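Local atomic coordinates of response regulator aspartate phosphatase I (Bacillus subtilis subsp. subtilis, PDB entry 4I1A), a protein that dephosphorylates the sporulation phosphotransferase Spo0F and activates gene expression, excision and transfer of the mobile element ICEBs1 by inactivating its repressor ImmR. Residues 185-190 / 208-213; 202-207 / 228-233; 222-227 / 251-256; 245-250 / 267-272. All coordinates share one frame; numbering follows the deposited sequence.

Contact 1: residues 185-190 / 208-213; sequences RCQFIV and LKSLEI
Gln187 and Ser210 meet where helices 180-196 and 200-215 run back along each other, and this pair carries most of the surface buried here. The side chain of Gln187 extends beyond CG (chi2 173°), which brings its amide up to the neighbouring helix. There OE1 lies 2.9 Å from Ser210 OG, a separation suited to a hydrogen bond. The serine hydroxyl, however, also has the carbonyl O of Gln206, one turn earlier on its own helix, as a partner, so its single proton is not committed to the glutamine. At the other end of the amide, Gln187 NE2 lies beside the Lys209 chain, 3.8 Å from its CB, and the Ile213 methyl, 3.9 Å from CD1, with the lysine chain crossing that of the glutamine at about a right angle. Beside this polar pair, Ser210 CB sits at the edge of the Phe188 ring, near its plane, 3.7 Å from CE1. Both segments lie in the predicted third TPR and run antiparallel, their axes 167° apart. The chemistry implies a buried hydroxyl with two acceptors in reach, Gln187 OE1 on the facing helix and Gln206 O on its own, so the cross-helix bond probably competes with the one inside the helix.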
loop_
_atom_site.group_PDB
_atom_site.type_symbol
_atom_site.label_atom_id
_atom_site.label_comp_id
_atom_site.label_asym_id
_atom_site.label_seq_id
_atom_site.Cartn_x
_atom_site.Cartn_y
_atom_site.Cartn_z
ATOM N N ARG A 185 -4.387 -11.893 -5.641
ATOM C CA ARG A 185 -3.789 -10.685 -6.203
ATOM C C ARG A 185 -4.832 -9.739 -6.798
ATOM O O ARG A 185 -4.747 -8.519 -6.592
ATOM C CB ARG A 185 -2.720 -11.036 -7.236
ATOM C CG ARG A 185 -1.495 -11.715 -6.641
ATOM C CD ARG A 185 -0.470 -12.026 -7.719
ATOM N NE ARG A 185 0.706 -12.697 -7.174
ATOM C CZ ARG A 185 1.619 -13.322 -7.911
ATOM N NH1 ARG A 185 1.486 -13.371 -9.230
ATOM N NH2 ARG A 185 2.660 -13.905 -7.327
ATOM N N CYS A 186 -5.813 -10.299 -7.516
ATOM C CA CYS A 186 -6.929 -9.509 -8.057
ATOM C C CYS A 186 -7.659 -8.781 -6.943
ATOM O O CYS A 186 -7.925 -7.579 -7.043
ATOM C CB CYS A 186 -7.923 -10.393 -8.814
ATOM S SG CYS A 186 -7.359 -10.892 -10.443
ATOM N N GLN A 187 -7.957 -9.516 -5.874
ATOM C CA GLN A 187 -8.550 -8.934 -4.675
ATOM C C GLN A 187 -7.682 -7.829 -4.048
ATOM O O GLN A 187 -8.219 -6.850 -3.540
ATOM C CB GLN A 187 -8.857 -10.022 -3.641
ATOM C CG GLN A 187 -9.882 -11.050 -4.086
ATOM C CD GLN A 187 -10.027 -12.192 -3.085
ATOM O OE1 GLN A 187 -9.077 -12.537 -2.379
ATOM N NE2 GLN A 187 -11.221 -12.769 -3.010
ATOM N N PHE A 188 -6.356 -7.976 -4.084
ATOM C CA PHE A 188 -5.476 -6.916 -3.574
ATOM C C PHE A 188 -5.661 -5.655 -4.393
ATOM O O PHE A 188 -5.663 -4.558 -3.850
ATOM C CB PHE A 188 -3.981 -7.310 -3.591
ATOM C CG PHE A 188 -3.558 -8.228 -2.464
ATOM C CD1 PHE A 188 -4.491 -8.789 -1.601
ATOM C CD2 PHE A 188 -2.219 -8.544 -2.281
ATOM C CE1 PHE A 188 -4.099 -9.656 -0.566
ATOM C CE2 PHE A 188 -1.814 -9.408 -1.250
ATOM C CZ PHE A 188 -2.758 -9.965 -0.388
ATOM N N ILE A 189 -5.788 -5.808 -5.708
ATOM C CA ILE A 189 -5.979 -4.644 -6.573
ATOM C C ILE A 189 -7.299 -3.955 -6.223
ATOM O O ILE A 189 -7.344 -2.732 -6.068
ATOM C CB ILE A 189 -5.967 -5.019 -8.073
ATOM C CG1 ILE A 189 -4.692 -5.781 -8.431
ATOM C CG2 ILE A 189 -6.086 -3.774 -8.943
ATOM C CD1 ILE A 189 -3.449 -4.941 -8.344
ATOM N N VAL A 190 -8.367 -4.744 -6.105
ATOM C CA VAL A 190 -9.673 -4.203 -5.759
ATOM C C VAL A 190 -9.566 -3.411 -4.465
ATOM O O VAL A 190 -9.931 -2.232 -4.412
ATOM C CB VAL A 190 -10.744 -5.313 -5.619
ATOM C CG1 VAL A 190 -12.021 -4.744 -5.012
ATOM C CG2 VAL A 190 -11.039 -5.949 -6.985
ATOM N N LEU A 208 -10.023 -9.591 4.006
ATOM C CA LEU A 208 -10.468 -10.725 4.830
ATOM C C LEU A 208 -10.724 -11.961 3.974
ATOM O O LEU A 208 -10.432 -13.083 4.389
ATOM C CB LEU A 208 -11.708 -10.383 5.662
ATOM C CG LEU A 208 -11.420 -9.477 6.872
ATOM C CD1 LEU A 208 -12.715 -8.974 7.497
ATOM C CD2 LEU A 208 -10.567 -10.194 7.917
ATOM N N LYS A 209 -11.257 -11.755 2.777
ATOM C CA LYS A 209 -11.460 -12.865 1.860
ATOM C C LYS A 209 -10.107 -13.401 1.428
ATOM O O LYS A 209 -9.903 -14.605 1.349
ATOM C CB LYS A 209 -12.292 -12.447 0.642
ATOM C CG LYS A 209 -13.771 -12.258 0.946
ATOM C CD LYS A 209 -14.622 -12.309 -0.327
ATOM C CE LYS A 209 -14.339 -11.133 -1.251
ATOM N NZ LYS A 209 -14.870 -11.357 -2.631
ATOM N N SER A 210 -9.174 -12.497 1.166
ATOM C CA SER A 210 -7.842 -12.892 0.737
ATOM C C SER A 210 -7.163 -13.795 1.760
ATOM O O SER A 210 -6.534 -14.788 1.397
ATOM C CB SER A 210 -6.997 -11.649 0.459
ATOM O OG SER A 210 -7.607 -10.864 -0.554
ATOM N N LEU A 211 -7.317 -13.450 3.037
ATOM C CA LEU A 211 -6.748 -14.221 4.139
ATOM C C LEU A 211 -7.297 -15.640 4.174
ATOM O O LEU A 211 -6.555 -16.590 4.409
ATOM C CB LEU A 211 -7.023 -13.532 5.479
ATOM C CG LEU A 211 -6.455 -14.247 6.712
ATOM C CD1 LEU A 211 -4.951 -14.426 6.567
ATOM C CD2 LEU A 211 -6.784 -13.499 8.000
ATOM N N GLU A 212 -8.599 -15.776 3.943
ATOM C CA GLU A 212 -9.232 -17.083 3.955
ATOM C C GLU A 212 -8.641 -17.962 2.854
ATOM O O GLU A 212 -8.252 -19.098 3.104
ATOM C CB GLU A 212 -10.748 -16.959 3.792
ATOM C CG GLU A 212 -11.461 -16.230 4.931
ATOM C CD GLU A 212 -12.966 -16.084 4.692
ATOM O OE1 GLU A 212 -13.639 -17.108 4.421
ATOM O OE2 GLU A 212 -13.474 -14.940 4.769
ATOM N N ILE A 213 -8.553 -17.418 1.644
ATOM C CA ILE A 213 -8.034 -18.161 0.496
ATOM C C ILE A 213 -6.550 -18.474 0.668
ATOM O O ILE A 213 -6.095 -19.567 0.339
ATOM C CB ILE A 213 -8.266 -17.395 -0.826
ATOM C CG1 ILE A 213 -9.760 -17.367 -1.172
ATOM C CG2 ILE A 213 -7.473 -18.024 -1.970
ATOM C CD1 ILE A 213 -10.108 -16.431 -2.322
#

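Contact 2: residues 202-207 / 228-233; sequences RALEQF and MNIGIC
The step from one tetratricopeptide repeat to the next is made here, as segment 202-207 of helix 200-215, in the predicted TPR 3, packs against segment 228-233 of helix 220-236, in the predicted TPR 4, and Phe207 lies at its centre. Asn229 CB stands almost exactly over the middle of the phenylalanine ring, 3.4 Å from the centroid and only 7° off the ring normal, a CH-pi contact. The Asn229 amide continues across the same ring, its plane turned just 17° from that of the aromatic, so the two flat groups stack, with ND2 3.6 Å from Phe207 CE1. Cys233 comes from another direction: its SG lies at the ring edge, 3.6 Å from CD2, in a sulfur-aromatic contact. Successive TPR hairpins build a superhelix, and here the two helices meet through side chains, with no hydrogen bond between the segments. Ile230 continues the apolar surface, placing CG1 3.6 Å from Phe207 CB, while its other branch, CG2, is 3.7 Å from Leu204 CD1. Leu204 reaches that methyl because its CG is anti to the backbone N (chi1 176°), and the two aliphatic chains cross at about a right angle. Replacing Phe207 with an alanine would probably open a gap beneath Asn229 and leave Cys233 SG without its aromatic edge. Ala203 CB approaches the same sulfur at 4.1 Å, and Leu204 CB lies 4.0 Å from Cys233 CB. Phe207 also touches Ala191 of helix 180-196.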
loop_
_atom_site.group_PDB
_atom_site.type_symbol
_atom_site.label_atom_id
_atom_site.label_comp_id
_atom_site.label_asym_id
_atom_site.label_seq_id
_atom_site.Cartn_x
_atom_site.Cartn_y
_atom_site.Cartn_z
ATOM N N ARG A 202 -14.694 -1.424 3.132
ATOM C CA ARG A 202 -14.906 -2.311 1.995
ATOM C C ARG A 202 -13.618 -3.037 1.622
ATOM O O ARG A 202 -13.641 -4.216 1.230
ATOM C CB ARG A 202 -15.468 -1.531 0.805
ATOM C CG ARG A 202 -16.888 -1.026 1.025
ATOM C CD ARG A 202 -17.365 -0.203 -0.161
ATOM N NE ARG A 202 -18.700 0.356 0.035
ATOM C CZ ARG A 202 -19.820 -0.223 -0.392
ATOM N NH1 ARG A 202 -19.764 -1.387 -1.035
ATOM N NH2 ARG A 202 -20.996 0.361 -0.183
ATOM N N ALA A 203 -12.504 -2.324 1.768
ATOM C CA ALA A 203 -11.177 -2.878 1.529
ATOM C C ALA A 203 -10.832 -3.963 2.560
ATOM O O ALA A 203 -10.221 -4.977 2.225
ATOM C CB ALA A 203 -10.136 -1.777 1.532
ATOM N N LEU A 204 -11.239 -3.757 3.807
ATOM C CA LEU A 204 -11.081 -4.789 4.824
ATOM C C LEU A 204 -11.844 -6.076 4.464
ATOM O O LEU A 204 -11.343 -7.184 4.678
ATOM C CB LEU A 204 -11.518 -4.269 6.200
ATOM C CG LEU A 204 -11.465 -5.319 7.316
ATOM C CD1 LEU A 204 -10.017 -5.672 7.676
ATOM C CD2 LEU A 204 -12.253 -4.877 8.540
ATOM N N GLU A 205 -13.052 -5.933 3.919
ATOM C CA GLU A 205 -13.823 -7.108 3.512
ATOM C C GLU A 205 -13.063 -7.879 2.445
ATOM O O GLU A 205 -13.000 -9.106 2.490
ATOM C CB GLU A 205 -15.217 -6.731 3.000
ATOM C CG GLU A 205 -16.155 -6.121 4.035
ATOM C CD GLU A 205 -17.283 -5.311 3.392
ATOM O OE1 GLU A 205 -17.622 -5.580 2.214
ATOM O OE2 GLU A 205 -17.819 -4.395 4.056
ATOM N N GLN A 206 -12.485 -7.159 1.484
ATOM C CA GLN A 206 -11.688 -7.803 0.443
ATOM C C GLN A 206 -10.503 -8.564 1.030
ATOM O O GLN A 206 -10.320 -9.750 0.751
ATOM C CB GLN A 206 -11.184 -6.783 -0.571
ATOM C CG GLN A 206 -12.239 -6.326 -1.561
ATOM C CD GLN A 206 -12.892 -7.479 -2.298
ATOM O OE1 GLN A 206 -12.217 -8.362 -2.830
ATOM N NE2 GLN A 206 -14.219 -7.481 -2.323
ATOM N N PHE A 207 -9.705 -7.873 1.841
ATOM C CA PHE A 207 -8.514 -8.464 2.444
ATOM C C PHE A 207 -8.870 -9.649 3.340
ATOM O O PHE A 207 -8.103 -10.606 3.426
ATOM C CB PHE A 207 -7.710 -7.417 3.233
ATOM C CG PHE A 207 -6.957 -6.429 2.363
ATOM C CD1 PHE A 207 -6.120 -6.868 1.346
ATOM C CD2 PHE A 207 -7.082 -5.062 2.573
ATOM C CE1 PHE A 207 -5.423 -5.962 0.554
ATOM C CE2 PHE A 207 -6.391 -4.148 1.778
ATOM C CZ PHE A 207 -5.560 -4.599 0.772
ATOM N N MET A 228 -1.028 -8.188 7.031
ATOM C CA MET A 228 -0.479 -6.839 7.016
ATOM C C MET A 228 -1.517 -5.830 6.524
ATOM O O MET A 228 -1.749 -4.793 7.151
ATOM C CB MET A 228 0.778 -6.787 6.138
ATOM C CG MET A 228 1.500 -5.430 6.133
ATOM S SD MET A 228 2.806 -5.321 4.879
ATOM C CE MET A 228 1.860 -5.350 3.367
ATOM N N ASN A 229 -2.148 -6.138 5.400
ATOM C CA ASN A 229 -3.108 -5.219 4.807
ATOM C C ASN A 229 -4.377 -5.084 5.647
ATOM O O ASN A 229 -4.953 -4.000 5.742
ATOM C CB ASN A 229 -3.429 -5.655 3.391
ATOM C CG ASN A 229 -2.326 -5.314 2.428
ATOM O OD1 ASN A 229 -1.817 -4.195 2.437
ATOM N ND2 ASN A 229 -1.944 -6.276 1.589
ATOM N N ILE A 230 -4.792 -6.188 6.264
ATOM C CA ILE A 230 -5.875 -6.164 7.237
ATOM C C ILE A 230 -5.541 -5.226 8.386
ATOM O O ILE A 230 -6.349 -4.368 8.743
ATOM C CB ILE A 230 -6.205 -7.579 7.758
ATOM C CG1 ILE A 230 -6.962 -8.363 6.675
ATOM C CG2 ILE A 230 -7.071 -7.503 8.990
ATOM C CD1 ILE A 230 -7.085 -9.849 6.969
ATOM N N GLY A 231 -4.341 -5.382 8.947
ATOM C CA GLY A 231 -3.869 -4.520 10.017
ATOM C C GLY A 231 -3.845 -3.058 9.599
ATOM O O GLY A 231 -4.195 -2.178 10.385
ATOM N N ILE A 232 -3.443 -2.793 8.358
ATOM C CA ILE A 232 -3.440 -1.421 7.846
ATOM C C ILE A 232 -4.849 -0.808 7.773
ATOM O O ILE A 232 -5.044 0.340 8.167
ATOM C CB ILE A 232 -2.742 -1.330 6.469
ATOM C CG1 ILE A 232 -1.240 -1.557 6.638
ATOM C CG2 ILE A 232 -3.036 0.009 5.775
ATOM C CD1 ILE A 232 -0.466 -1.452 5.347
ATOM N N CYS A 233 -5.828 -1.567 7.277
ATOM C CA CYS A 233 -7.215 -1.081 7.264
ATOM C C CYS A 233 -7.735 -0.815 8.680
ATOM O O CYS A 233 -8.356 0.219 8.941
ATOM C CB CYS A 233 -8.146 -2.054 6.539
ATOM S SG CYS A 233 -7.756 -2.272 4.801
#

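Contact 3: residues 222-227 / 251-256; sequences LIAMSH and LEIFEK
Ala224 fits its methyl against two side chains of helix 240-257 at once. Its CB lies over one face of the Phe254 ring, displaced toward the rim, 3.8 Å from the centroid in a CH-pi contact and nearest to CE1. The same methyl is 3.6 Å from Ile253 CG2, so the small alanine fills the angle between an aromatic face and an aliphatic branch. Next to it, Ile253 CD1 meets Ile223 CG2 at 3.8 Å, the two isoleucines crossing at about a right angle. Ile253 can serve both residues because its branches part: CG2 is anti to the backbone N, whereas CG1, anti to the carbonyl carbon (chi1 -69°), carries CD1 on to Ile223. A serine in place of Phe254 would probably strip the Ala224 methyl of its aromatic cover and open a gap beside Met225, whose CG lies 4.3 Å from the ring's CZ. Farther out, Ser226 OG bonds back to Leu222 O at 2.9 Å, and Ser226 N reaches that oxygen from the opposite face of its plane. The axes of the two segments, which the predicted TPR 4 largely contains, cross at -131°; helix 261-275 meets Phe254 through Thr265 and Met225 through Phe261, while helices 180-196 and 200-215 touch 222-227.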
loop_
_atom_site.group_PDB
_atom_site.type_symbol
_atom_site.label_atom_id
_atom_site.label_comp_id
_atom_site.label_asym_id
_atom_site.label_seq_id
_atom_site.Cartn_x
_atom_site.Cartn_y
_atom_site.Cartn_z
ATOM N N LEU A 222 1.297 -14.888 1.049
ATOM C CA LEU A 222 -0.009 -14.271 0.861
ATOM C C LEU A 222 -0.781 -14.170 2.175
ATOM O O LEU A 222 -1.607 -13.272 2.347
ATOM C CB LEU A 222 -0.810 -15.032 -0.186
ATOM C CG LEU A 222 -0.277 -14.837 -1.604
ATOM C CD1 LEU A 222 -1.219 -15.438 -2.629
ATOM C CD2 LEU A 222 -0.045 -13.359 -1.876
ATOM N N ILE A 223 -0.504 -15.084 3.102
ATOM C CA ILE A 223 -1.111 -15.035 4.428
ATOM C C ILE A 223 -0.594 -13.813 5.186
ATOM O O ILE A 223 -1.368 -13.049 5.778
ATOM C CB ILE A 223 -0.811 -16.321 5.234
ATOM C CG1 ILE A 223 -1.665 -17.481 4.723
ATOM C CG2 ILE A 223 -1.055 -16.108 6.724
ATOM C CD1 ILE A 223 -1.358 -18.844 5.398
ATOM N N ALA A 224 0.718 -13.617 5.151
ATOM C CA ALA A 224 1.319 -12.450 5.795
ATOM C C ALA A 224 0.904 -11.161 5.106
ATOM O O ALA A 224 0.698 -10.139 5.757
ATOM C CB ALA A 224 2.825 -12.570 5.817
ATOM N N MET A 225 0.788 -11.201 3.785
ATOM C CA MET A 225 0.386 -10.003 3.057
ATOM C C MET A 225 -1.043 -9.598 3.406
ATOM O O MET A 225 -1.323 -8.419 3.608
ATOM C CB MET A 225 0.580 -10.176 1.551
ATOM C CG MET A 225 2.029 -10.055 1.117
ATOM S SD MET A 225 2.221 -9.999 -0.675
ATOM C CE MET A 225 1.532 -8.387 -1.047
ATOM N N SER A 226 -1.931 -10.580 3.520
ATOM C CA SER A 226 -3.298 -10.313 3.950
ATOM C C SER A 226 -3.335 -9.756 5.372
ATOM O O SER A 226 -3.976 -8.739 5.626
ATOM C CB SER A 226 -4.150 -11.576 3.872
ATOM O OG SER A 226 -4.200 -12.073 2.554
ATOM N N HIS A 227 -2.659 -10.430 6.296
ATOM C CA HIS A 227 -2.573 -9.943 7.675
ATOM C C HIS A 227 -2.114 -8.491 7.737
ATOM O O HIS A 227 -2.734 -7.662 8.399
ATOM C CB HIS A 227 -1.624 -10.812 8.502
ATOM C CG HIS A 227 -2.234 -12.094 8.982
ATOM N ND1 HIS A 227 -3.505 -12.158 9.514
ATOM C CD2 HIS A 227 -1.747 -13.352 9.018
ATOM C CE1 HIS A 227 -3.774 -13.403 9.850
ATOM N NE2 HIS A 227 -2.721 -14.154 9.561
ATOM N N LEU A 251 4.091 -10.164 11.060
ATOM C CA LEU A 251 5.457 -10.009 11.532
ATOM C C LEU A 251 6.158 -11.348 11.738
ATOM O O LEU A 251 7.327 -11.487 11.388
ATOM C CB LEU A 251 5.452 -9.218 12.842
ATOM C CG LEU A 251 6.782 -8.656 13.341
ATOM C CD1 LEU A 251 7.342 -7.714 12.294
ATOM C CD2 LEU A 251 6.607 -7.946 14.692
ATOM N N GLU A 252 5.444 -12.322 12.306
ATOM C CA GLU A 252 6.001 -13.647 12.585
ATOM C C GLU A 252 6.531 -14.291 11.317
ATOM O O GLU A 252 7.589 -14.924 11.320
ATOM C CB GLU A 252 4.938 -14.583 13.173
ATOM C CG GLU A 252 4.400 -14.212 14.545
ATOM C CD GLU A 252 3.238 -15.107 14.965
ATOM O OE1 GLU A 252 2.417 -14.666 15.800
ATOM O OE2 GLU A 252 3.147 -16.249 14.455
ATOM N N ILE A 253 5.769 -14.140 10.241
ATOM C CA ILE A 253 6.097 -14.753 8.959
ATOM C C ILE A 253 7.214 -13.990 8.247
ATOM O O ILE A 253 8.178 -14.587 7.766
ATOM C CB ILE A 253 4.840 -14.841 8.061
ATOM C CG1 ILE A 253 3.863 -15.871 8.633
ATOM C CG2 ILE A 253 5.210 -15.189 6.622
ATOM C CD1 ILE A 253 2.430 -15.690 8.158
ATOM N N PHE A 254 7.086 -12.669 8.204
ATOM C CA PHE A 254 8.054 -11.811 7.525
ATOM C C PHE A 254 9.441 -11.860 8.165
ATOM O O PHE A 254 10.452 -11.769 7.460
ATOM C CB PHE A 254 7.564 -10.355 7.492
ATOM C CG PHE A 254 6.453 -10.100 6.508
ATOM C CD1 PHE A 254 6.317 -10.881 5.359
ATOM C CD2 PHE A 254 5.546 -9.076 6.731
ATOM C CE1 PHE A 254 5.294 -10.634 4.447
ATOM C CE2 PHE A 254 4.524 -8.823 5.827
ATOM C CZ PHE A 254 4.393 -9.599 4.684
ATOM N N GLU A 255 9.485 -11.985 9.491
ATOM C CA GLU A 255 10.757 -12.012 10.217
ATOM C C GLU A 255 11.555 -13.258 9.841
ATOM O O GLU A 255 12.778 -13.203 9.697
ATOM C CB GLU A 255 10.538 -11.917 11.737
ATOM C CG GLU A 255 11.655 -11.163 12.491
ATOM C CD GLU A 255 11.127 -10.093 13.457
ATOM O OE1 GLU A 255 11.785 -9.037 13.611
ATOM O OE2 GLU A 255 10.062 -10.311 14.073
ATOM N N LYS A 256 10.855 -14.372 9.655
ATOM C CA LYS A 256 11.483 -15.605 9.205
ATOM C C LYS A 256 11.997 -15.453 7.777
ATOM O O LYS A 256 13.158 -15.734 7.491
ATOM C CB LYS A 256 10.488 -16.764 9.265
ATOM C CG LYS A 256 10.007 -17.133 10.662
ATOM C CD LYS A 256 8.973 -18.259 10.583
ATOM C CE LYS A 256 8.615 -18.806 11.961
ATOM N NZ LYS A 256 7.629 -19.926 11.871
#

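Contact 4: residues 245-250 / 267-272; sequences QHLILA and FTLTYV
Segments 245-250 and 267-272 run antiparallel with a clear splay, their axes 152° apart and 9.9 Å from each other at closest approach. The backbones come nearest at Leu247 and Leu269, whose CA atoms are 6.4 Å apart, and these leucines also bury the most surface. Leu247 leads with one methyl: CD1 touches Thr268 CG2 at 3.9 Å, its side chain crossing that of the threonine at about a right angle, and lies 4.3 Å from Val272 CG2. Thr268 can offer a methyl here because its CG2 is anti to the backbone N, while OG1 turns to the carbonyl O of Lys264 on its own helix. The two branches of Leu269 are divided between successive residues, CD1 lying 4.1 Å from Leu247 CB and CD2 3.9 Å from Ile248 CG2. Ile248 has CG1 between its backbone N and carbonyl carbon (chi1 62°), which leaves CG2 to make that contact. Tyr285 of helix 279-295 touches both Ile248 and Leu269. Here aliphatic side chains join the helix carrying the end of the predicted TPR 4 to the next helix in the chain, consistent with the right-handed superhelix of antiparallel helices that TPR proteins form.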
loop_
_atom_site.group_PDB
_atom_site.type_symbol
_atom_site.label_atom_id
_atom_site.label_comp_id
_atom_site.label_asym_id
_atom_site.label_seq_id
_atom_site.Cartn_x
_atom_site.Cartn_y
_atom_site.Cartn_z
ATOM N N GLN A 245 -3.026 -7.255 16.358
ATOM C CA GLN A 245 -3.040 -8.717 16.350
ATOM C C GLN A 245 -2.786 -9.257 14.942
ATOM O O GLN A 245 -2.067 -10.243 14.772
ATOM C CB GLN A 245 -4.338 -9.281 16.941
ATOM C CG GLN A 245 -4.391 -10.816 16.996
ATOM C CD GLN A 245 -3.247 -11.454 17.797
ATOM O OE1 GLN A 245 -2.978 -11.074 18.942
ATOM N NE2 GLN A 245 -2.579 -12.434 17.194
ATOM N N HIS A 246 -3.341 -8.594 13.932
ATOM C CA HIS A 246 -3.067 -8.989 12.554
ATOM C C HIS A 246 -1.634 -8.653 12.128
ATOM O O HIS A 246 -1.017 -9.387 11.353
ATOM C CB HIS A 246 -4.084 -8.375 11.592
ATOM C CG HIS A 246 -5.396 -9.091 11.569
ATOM N ND1 HIS A 246 -5.606 -10.229 10.812
ATOM C CD2 HIS A 246 -6.565 -8.850 12.208
ATOM C CE1 HIS A 246 -6.845 -10.648 10.988
ATOM N NE2 HIS A 246 -7.451 -9.831 11.833
ATOM N N LEU A 247 -1.107 -7.550 12.649
ATOM C CA LEU A 247 0.233 -7.094 12.288
ATOM C C LEU A 247 1.353 -7.970 12.852
ATOM O O LEU A 247 2.359 -8.177 12.179
ATOM C CB LEU A 247 0.439 -5.622 12.678
ATOM C CG LEU A 247 -0.280 -4.585 11.795
ATOM C CD1 LEU A 247 -0.373 -3.244 12.514
ATOM C CD2 LEU A 247 0.406 -4.415 10.443
ATOM N N ILE A 248 1.189 -8.483 14.071
ATOM C CA ILE A 248 2.197 -9.381 14.622
ATOM C C ILE A 248 2.162 -10.746 13.939
ATOM O O ILE A 248 3.187 -11.415 13.844
ATOM C CB ILE A 248 2.091 -9.581 16.159
ATOM C CG1 ILE A 248 0.760 -10.224 16.545
ATOM C CG2 ILE A 248 2.298 -8.271 16.890
ATOM C CD1 ILE A 248 0.843 -11.027 17.827
ATOM N N LEU A 249 0.986 -11.163 13.479
ATOM C CA LEU A 249 0.867 -12.417 12.748
ATOM C C LEU A 249 1.637 -12.292 11.441
ATOM O O LEU A 249 2.327 -13.223 11.020
ATOM C CB LEU A 249 -0.599 -12.763 12.478
ATOM C CG LEU A 249 -1.410 -13.257 13.681
ATOM C CD1 LEU A 249 -2.840 -13.656 13.287
ATOM C CD2 LEU A 249 -0.704 -14.418 14.375
ATOM N N ALA A 250 1.530 -11.122 10.819
ATOM C CA ALA A 250 2.291 -10.825 9.614
ATOM C C ALA A 250 3.774 -10.800 9.942
ATOM O O ALA A 250 4.599 -11.348 9.213
ATOM C CB ALA A 250 1.861 -9.491 9.033
ATOM N N PHE A 267 6.858 -0.673 11.102
ATOM C CA PHE A 267 6.547 0.738 11.157
ATOM C C PHE A 267 5.098 0.935 11.589
ATOM O O PHE A 267 4.815 1.673 12.545
ATOM C CB PHE A 267 6.819 1.414 9.809
ATOM C CG PHE A 267 6.370 2.844 9.768
ATOM C CD1 PHE A 267 7.210 3.854 10.216
ATOM C CD2 PHE A 267 5.088 3.179 9.328
ATOM C CE1 PHE A 267 6.797 5.177 10.208
ATOM C CE2 PHE A 267 4.664 4.503 9.322
ATOM C CZ PHE A 267 5.521 5.504 9.759
ATOM N N THR A 268 4.195 0.263 10.882
ATOM C CA THR A 268 2.758 0.349 11.145
ATOM C C THR A 268 2.438 -0.113 12.566
ATOM O O THR A 268 1.628 0.498 13.266
ATOM C CB THR A 268 1.958 -0.487 10.112
ATOM O OG1 THR A 268 2.443 -0.189 8.797
ATOM C CG2 THR A 268 0.441 -0.185 10.178
ATOM N N LEU A 269 3.096 -1.186 12.991
ATOM C CA LEU A 269 2.942 -1.698 14.345
ATOM C C LEU A 269 3.369 -0.644 15.369
ATOM O O LEU A 269 2.652 -0.383 16.338
ATOM C CB LEU A 269 3.762 -2.980 14.510
ATOM C CG LEU A 269 3.552 -3.855 15.748
ATOM C CD1 LEU A 269 2.078 -4.062 16.052
ATOM C CD2 LEU A 269 4.233 -5.197 15.542
ATOM N N THR A 270 4.526 -0.029 15.139
ATOM C CA THR A 270 5.041 0.996 16.037
ATOM C C THR A 270 4.038 2.129 16.164
ATOM O O THR A 270 3.710 2.586 17.268
ATOM C CB THR A 270 6.365 1.606 15.511
ATOM O OG1 THR A 270 7.344 0.575 15.333
ATOM C CG2 THR A 270 6.898 2.657 16.479
ATOM N N TYR A 271 3.563 2.593 15.016
ATOM C CA TYR A 271 2.650 3.724 14.991
ATOM C C TYR A 271 1.335 3.397 15.709
ATOM O O TYR A 271 0.858 4.184 16.533
ATOM C CB TYR A 271 2.398 4.160 13.549
ATOM C CG TYR A 271 1.921 5.580 13.425
ATOM C CD1 TYR A 271 1.790 6.395 14.550
ATOM C CD2 TYR A 271 1.597 6.111 12.187
ATOM C CE1 TYR A 271 1.347 7.701 14.432
ATOM C CE2 TYR A 271 1.160 7.404 12.058
ATOM C CZ TYR A 271 1.036 8.196 13.179
ATOM O OH TYR A 271 0.593 9.484 13.028
ATOM N N VAL A 272 0.766 2.233 15.396
ATOM C CA VAL A 272 -0.468 1.778 16.026
ATOM C C VAL A 272 -0.374 1.776 17.560
ATOM O O VAL A 272 -1.291 2.226 18.254
ATOM C CB VAL A 272 -0.884 0.383 15.492
ATOM C CG1 VAL A 272 -1.819 -0.331 16.454
ATOM C CG2 VAL A 272 -1.518 0.522 14.126
#

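The four contacts trace a succession of helices from 180-196 to 261-275, and neighbouring contacts share one: contacts 1 and 2 use helix 200-215, contacts 2 and 3 helix 220-236, contacts 3 and 4 helix 240-257. Contacts 1 and 3 each join two helices within a predicted repeat and are partly buried; contact 2 passes from one predicted repeat to the next and contact 4 from the last helix of the predicted TPR 4 to helix 261-275; both are buried. Contact 1 stands apart in having a polar pair at its centre, whereas contacts 2 and 3 rest on aromatic rings and contact 4 on aliphatic branches. Phe188 touches Phe207, joining contacts 1 and 2, while His227 and His246 probably share a hydrogen bond between contacts 3 and 4.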